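Local coordinates for galactokinase (Bifidobacterium longum subsp. infantis ATCC 15697 = JCM 1222 = DSM 20088, PDB 6TEQ), which probably phosphorylates galactose at the expense of ATP, as a GHMP-family galactokinase, and here holds 2-deoxy-2-fluoro-galactose in its sugar pocket, at residues A[25-30]-A[124-129]; A[33-38]-A[153-158]. All coordinates share one frame; numbering follows the deposited sequence.

Contact 1: A[25-30]-A[124-129]; sequences DTYGAA and GFDAAF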
loop_
_atom_site.group_PDB
_atom_site.type_symbol
_atom_site.label_atom_id
_atom_site.label_comp_id
_atom_site.label_asym_id
_atom_site.label_seq_id
_atom_site.Cartn_x
_atom_site.Cartn_y
_atom_site.Cartn_z
ATOM N N ASP A 25 -7.157 28.840 4.429
ATOM C CA ASP A 25 -7.523 29.462 3.121
ATOM C C ASP A 25 -8.918 29.018 2.621
ATOM O O ASP A 25 -9.617 29.753 1.868
ATOM C CB ASP A 25 -6.451 29.118 2.081
ATOM C CG ASP A 25 -5.188 29.912 2.341
ATOM O OD1 ASP A 25 -5.234 30.810 3.239
ATOM O OD2 ASP A 25 -4.182 29.627 1.674
ATOM N N THR A 26 -9.300 27.795 2.889
ATOM C CA THR A 26 -10.512 27.196 2.310
ATOM C C THR A 26 -11.696 27.474 3.250
ATOM O O THR A 26 -12.777 27.804 2.719
ATOM C CB THR A 26 -10.337 25.705 2.070
ATOM O OG1 THR A 26 -9.211 25.407 1.265
ATOM C CG2 THR A 26 -11.588 25.142 1.444
ATOM N N TYR A 27 -11.514 27.256 4.562
ATOM C CA TYR A 27 -12.621 27.206 5.550
ATOM C C TYR A 27 -12.611 28.348 6.553
ATOM O O TYR A 27 -13.643 28.503 7.201
ATOM C CB TYR A 27 -12.554 25.894 6.342
ATOM C CG TYR A 27 -12.532 24.668 5.486
ATOM C CD1 TYR A 27 -13.528 24.446 4.565
ATOM C CD2 TYR A 27 -11.523 23.725 5.544
ATOM C CE1 TYR A 27 -13.566 23.323 3.755
ATOM C CE2 TYR A 27 -11.531 22.600 4.712
ATOM C CZ TYR A 27 -12.539 22.394 3.796
ATOM O OH TYR A 27 -12.659 21.293 2.975
ATOM N N GLY A 28 -11.577 29.180 6.558
ATOM C CA GLY A 28 -11.356 30.348 7.430
ATOM C C GLY A 28 -11.030 29.966 8.842
ATOM O O GLY A 28 -10.087 30.534 9.397
ATOM N N ALA A 29 -11.820 29.071 9.426
ATOM C CA ALA A 29 -11.560 28.507 10.785
ATOM C C ALA A 29 -10.148 27.868 10.856
ATOM O O ALA A 29 -9.634 27.364 9.828
ATOM C CB ALA A 29 -12.651 27.489 11.154
ATOM N N ALA A 30 -9.579 27.779 12.047
ATOM C CA ALA A 30 -8.388 26.946 12.359
ATOM C C ALA A 30 -8.826 25.487 12.427
ATOM O O ALA A 30 -9.900 25.200 12.930
ATOM C CB ALA A 30 -7.807 27.351 13.681
ATOM N N GLY A 124 -20.106 15.073 10.938
ATOM C CA GLY A 124 -19.425 15.657 9.790
ATOM C C GLY A 124 -18.042 16.111 10.100
ATOM O O GLY A 124 -17.578 16.076 11.303
ATOM N N PHE A 125 -17.418 16.682 9.082
ATOM C CA PHE A 125 -16.097 17.286 9.281
ATOM C C PHE A 125 -15.714 18.136 8.063
ATOM O O PHE A 125 -16.244 17.965 6.958
ATOM C CB PHE A 125 -15.023 16.236 9.563
ATOM C CG PHE A 125 -14.757 15.276 8.442
ATOM C CD1 PHE A 125 -15.518 14.140 8.317
ATOM C CD2 PHE A 125 -13.712 15.472 7.559
ATOM C CE1 PHE A 125 -15.240 13.197 7.332
ATOM C CE2 PHE A 125 -13.468 14.565 6.543
ATOM C CZ PHE A 125 -14.229 13.445 6.410
ATOM N N ASP A 126 -14.809 19.058 8.332
ATOM C CA ASP A 126 -14.075 19.835 7.307
ATOM C C ASP A 126 -12.655 19.323 7.285
ATOM O O ASP A 126 -12.074 19.148 8.354
ATOM C CB ASP A 126 -14.122 21.306 7.608
ATOM C CG ASP A 126 -15.511 21.894 7.572
ATOM O OD1 ASP A 126 -16.338 21.462 6.659
ATOM O OD2 ASP A 126 -15.734 22.847 8.401
ATOM N N ALA A 127 -12.115 19.115 6.085
ATOM C CA ALA A 127 -10.704 18.700 5.984
ATOM C C ALA A 127 -10.020 19.296 4.761
ATOM O O ALA A 127 -10.679 19.497 3.695
ATOM C CB ALA A 127 -10.558 17.196 6.031
ATOM N N ALA A 128 -8.727 19.399 4.925
ATOM C CA ALA A 128 -7.779 19.790 3.864
ATOM C C ALA A 128 -6.643 18.771 3.859
ATOM O O ALA A 128 -6.024 18.479 4.876
ATOM C CB ALA A 128 -7.239 21.162 4.038
ATOM N N PHE A 129 -6.367 18.255 2.685
ATOM C CA PHE A 129 -5.267 17.281 2.471
ATOM C C PHE A 129 -4.136 17.902 1.633
ATOM O O PHE A 129 -4.391 18.534 0.587
ATOM C CB PHE A 129 -5.801 16.099 1.647
ATOM C CG PHE A 129 -6.815 15.313 2.371
ATOM C CD1 PHE A 129 -6.404 14.301 3.212
ATOM C CD2 PHE A 129 -8.160 15.644 2.324
ATOM C CE1 PHE A 129 -7.340 13.522 3.868
ATOM C CE2 PHE A 129 -9.085 14.880 3.005
ATOM C CZ PHE A 129 -8.672 13.864 3.804
#

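Contact 2: A[33-38]-A[153-158]; sequences GVWAAP and LDDVYG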
loop_
_atom_site.group_PDB
_atom_site.type_symbol
_atom_site.label_atom_id
_atom_site.label_comp_id
_atom_site.label_asym_id
_atom_site.label_seq_id
_atom_site.Cartn_x
_atom_site.Cartn_y
_atom_site.Cartn_z
ATOM N N GLY A 33 -6.595 19.992 14.456
ATOM C CA GLY A 33 -5.204 19.546 14.441
ATOM C C GLY A 33 -4.848 19.090 13.021
ATOM O O GLY A 33 -5.680 19.230 12.091
ATOM N N VAL A 34 -3.716 18.444 12.896
ATOM C CA VAL A 34 -3.220 17.832 11.663
ATOM C C VAL A 34 -2.773 16.424 12.015
ATOM O O VAL A 34 -2.050 16.273 13.046
ATOM C CB VAL A 34 -2.102 18.662 11.040
ATOM C CG1 VAL A 34 -1.558 18.020 9.800
ATOM C CG2 VAL A 34 -2.531 20.099 10.707
ATOM N N TRP A 35 -3.250 15.481 11.188
ATOM C CA TRP A 35 -2.809 14.099 11.266
ATOM C C TRP A 35 -2.114 13.733 9.959
ATOM O O TRP A 35 -2.223 14.487 9.010
ATOM C CB TRP A 35 -3.957 13.193 11.630
ATOM C CG TRP A 35 -4.571 13.520 12.969
ATOM C CD1 TRP A 35 -4.415 12.788 14.099
ATOM C CD2 TRP A 35 -5.461 14.599 13.327
ATOM N NE1 TRP A 35 -5.184 13.301 15.104
ATOM C CE2 TRP A 35 -5.827 14.402 14.679
ATOM C CE3 TRP A 35 -6.022 15.676 12.631
ATOM C CZ2 TRP A 35 -6.618 15.316 15.392
ATOM C CZ3 TRP A 35 -6.902 16.503 13.280
ATOM C CH2 TRP A 35 -7.168 16.346 14.662
ATOM N N ALA A 36 -1.404 12.618 9.945
ATOM C CA ALA A 36 -0.774 12.172 8.694
ATOM C C ALA A 36 -0.611 10.681 8.692
ATOM O O ALA A 36 -0.584 10.069 9.757
ATOM C CB ALA A 36 0.535 12.877 8.450
ATOM N N ALA A 37 -0.699 10.124 7.482
ATOM C CA ALA A 37 -0.459 8.692 7.280
ATOM C C ALA A 37 0.477 8.546 6.111
ATOM O O ALA A 37 0.362 9.282 5.098
ATOM C CB ALA A 37 -1.762 7.980 7.094
ATOM N N PRO A 38 1.368 7.555 6.175
ATOM C CA PRO A 38 2.318 7.348 5.090
ATOM C C PRO A 38 1.773 6.482 3.963
ATOM O O PRO A 38 0.879 5.650 4.094
ATOM C CB PRO A 38 3.495 6.681 5.789
ATOM C CG PRO A 38 2.790 5.797 6.835
ATOM C CD PRO A 38 1.701 6.723 7.355
ATOM N N LEU A 153 -10.389 11.356 12.647
ATOM C CA LEU A 153 -11.757 11.237 13.144
ATOM C C LEU A 153 -11.765 10.545 14.503
ATOM O O LEU A 153 -12.544 10.950 15.362
ATOM C CB LEU A 153 -12.629 10.491 12.130
ATOM C CG LEU A 153 -12.948 11.295 10.882
ATOM C CD1 LEU A 153 -13.582 10.407 9.800
ATOM C CD2 LEU A 153 -13.851 12.509 11.197
ATOM N N ASP A 154 -10.991 9.488 14.657
ATOM C CA ASP A 154 -10.905 8.763 15.938
ATOM C C ASP A 154 -10.507 9.751 17.029
ATOM O O ASP A 154 -11.038 9.672 18.136
ATOM C CB ASP A 154 -9.949 7.591 15.826
ATOM C CG ASP A 154 -9.641 6.928 17.157
ATOM O OD1 ASP A 154 -10.472 6.057 17.521
ATOM O OD2 ASP A 154 -8.702 7.406 17.858
ATOM N N ASP A 155 -9.524 10.572 16.747
ATOM C CA ASP A 155 -9.014 11.551 17.716
ATOM C C ASP A 155 -10.099 12.559 18.039
ATOM O O ASP A 155 -10.399 12.685 19.272
ATOM C CB ASP A 155 -7.724 12.146 17.160
ATOM C CG ASP A 155 -6.917 12.972 18.124
ATOM O OD1 ASP A 155 -7.548 13.570 18.993
ATOM O OD2 ASP A 155 -5.730 13.143 17.901
ATOM N N VAL A 156 -10.643 13.262 17.054
ATOM C CA VAL A 156 -11.506 14.450 17.386
ATOM C C VAL A 156 -12.768 13.940 18.043
ATOM O O VAL A 156 -13.360 14.731 18.802
ATOM C CB VAL A 156 -11.753 15.415 16.231
ATOM C CG1 VAL A 156 -10.409 15.941 15.710
ATOM C CG2 VAL A 156 -12.570 14.737 15.132
ATOM N N TYR A 157 -13.237 12.760 17.637
ATOM C CA TYR A 157 -14.485 12.214 18.219
ATOM C C TYR A 157 -14.187 11.334 19.451
ATOM O O TYR A 157 -15.144 10.849 20.050
ATOM C CB TYR A 157 -15.320 11.553 17.132
ATOM C CG TYR A 157 -15.977 12.525 16.197
ATOM C CD1 TYR A 157 -16.827 13.495 16.714
ATOM C CD2 TYR A 157 -15.644 12.603 14.846
ATOM C CE1 TYR A 157 -17.393 14.489 15.921
ATOM C CE2 TYR A 157 -16.311 13.505 14.014
ATOM C CZ TYR A 157 -17.176 14.455 14.554
ATOM O OH TYR A 157 -17.819 15.338 13.743
ATOM N N GLY A 158 -12.917 11.201 19.894
ATOM C CA GLY A 158 -12.557 10.491 21.136
ATOM C C GLY A 158 -13.005 9.047 21.132
ATOM O O GLY A 158 -13.568 8.542 22.140
#

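Contact 1: A[25-30]-A[124-129]
Tyr27, in the last turn of helix 12-27, lays its ring against Asp126 and Ala127 of strand 125-131, an alpha-on-beta packing in the N-terminal domain of the GHMP kinase fold, where this helix lies on the large mixed sheet. The ring uses one face and its hydroxyl end. Over the centre of that face sits CB of Asp126, 4.0 Å from the ring centroid and only 8° off the normal, a CH-pi contact with CB almost directly above the middle of the ring. CG2 of Thr26 lies over the opposite face, displaced toward the rim, so the ring is held between its own helix and the strand. With CG of Tyr27 anti to the carbonyl carbon, the ring reaches down from the helix end to the sheet.

The Asp126 carboxylate is turned nearly parallel to the ring, 15° between the planes, but its charge is met outside the contact, where OD1 forms salt bridges with Arg77 and Arg71. These arginines would be expected to stabilise the carboxylate as an anion. Just past Tyr27, Gly28 leaves the helix with positive phi, and Ala29 N turns back to bond Tyr27 O at 2.9 Å. At the far end of the ring, Tyr27 OH donates to Ala127 O over 2.8 Å, the donor standing 43° above the carbonyl plane.

Contact 2: A[33-38]-A[153-158]
Trp35 meets the C-terminal turn of helix 141-156 with its indole, by one polar and one apolar contact. The polar one is a hydrogen bond from Trp35 NE1 to Asp155 OD2, 2.9 Å long and moderately bent, with an N-H...acceptor angle of 149°. The oxygen lies at the indole edge, almost in the ring plane, whereas the donor comes in from above the carboxylate plane; the two flat groups stand nearly perpendicular, 81° apart. Asp155 carries its CG anti to the backbone N (chi1 -169°), which swings the carboxylate out to the pyrrole edge. Asp155 CB also lies close to the ring, 3.5 Å from Trp35 NE1. The same OD2 takes a salt bridge from Arg414, so an indole N-H and a guanidinium share it.

This is helix-on-sheet packing: strand 33-42 pairs with strands 54-70 and 413-417, and helix 141-156 ends against it in a Schellman motif, with Gly158 N bonded to Asp155 O at 3.0 Å.

The apolar contact lies further round the ring, where CH2 of Trp35 approaches CG1 of Val156 obliquely at 3.4 Å. Further back along the helix, Leu151 and Ala152 also touch the indole. Replacing Trp35 by an alanine would probably open a gap beside Val156 and leave Asp155 to Arg414 without its indole donor.

Overall arrangement
From the N terminus, helix 12-27 leads into strand 33-42, supplying the first halves of contacts 1 and 2 in turn; strand 125-131 and helix 141-156, also successive, supply the second halves in the same order. The two loops, 25-30 to 124-129 and 33-38 to 153-158, therefore cross instead of nesting. Contact 1 fastens the end of the early helix to strand 125-131, and contact 2 joins strand 33-42 to helix 141-156, so both close on the same mixed sheet. Their centres lie 14 Å apart, and they touch directly: Tyr157 OH probably hydrogen-bonds Gly124 O at 2.6 Å, while Phe125 packs on Leu153.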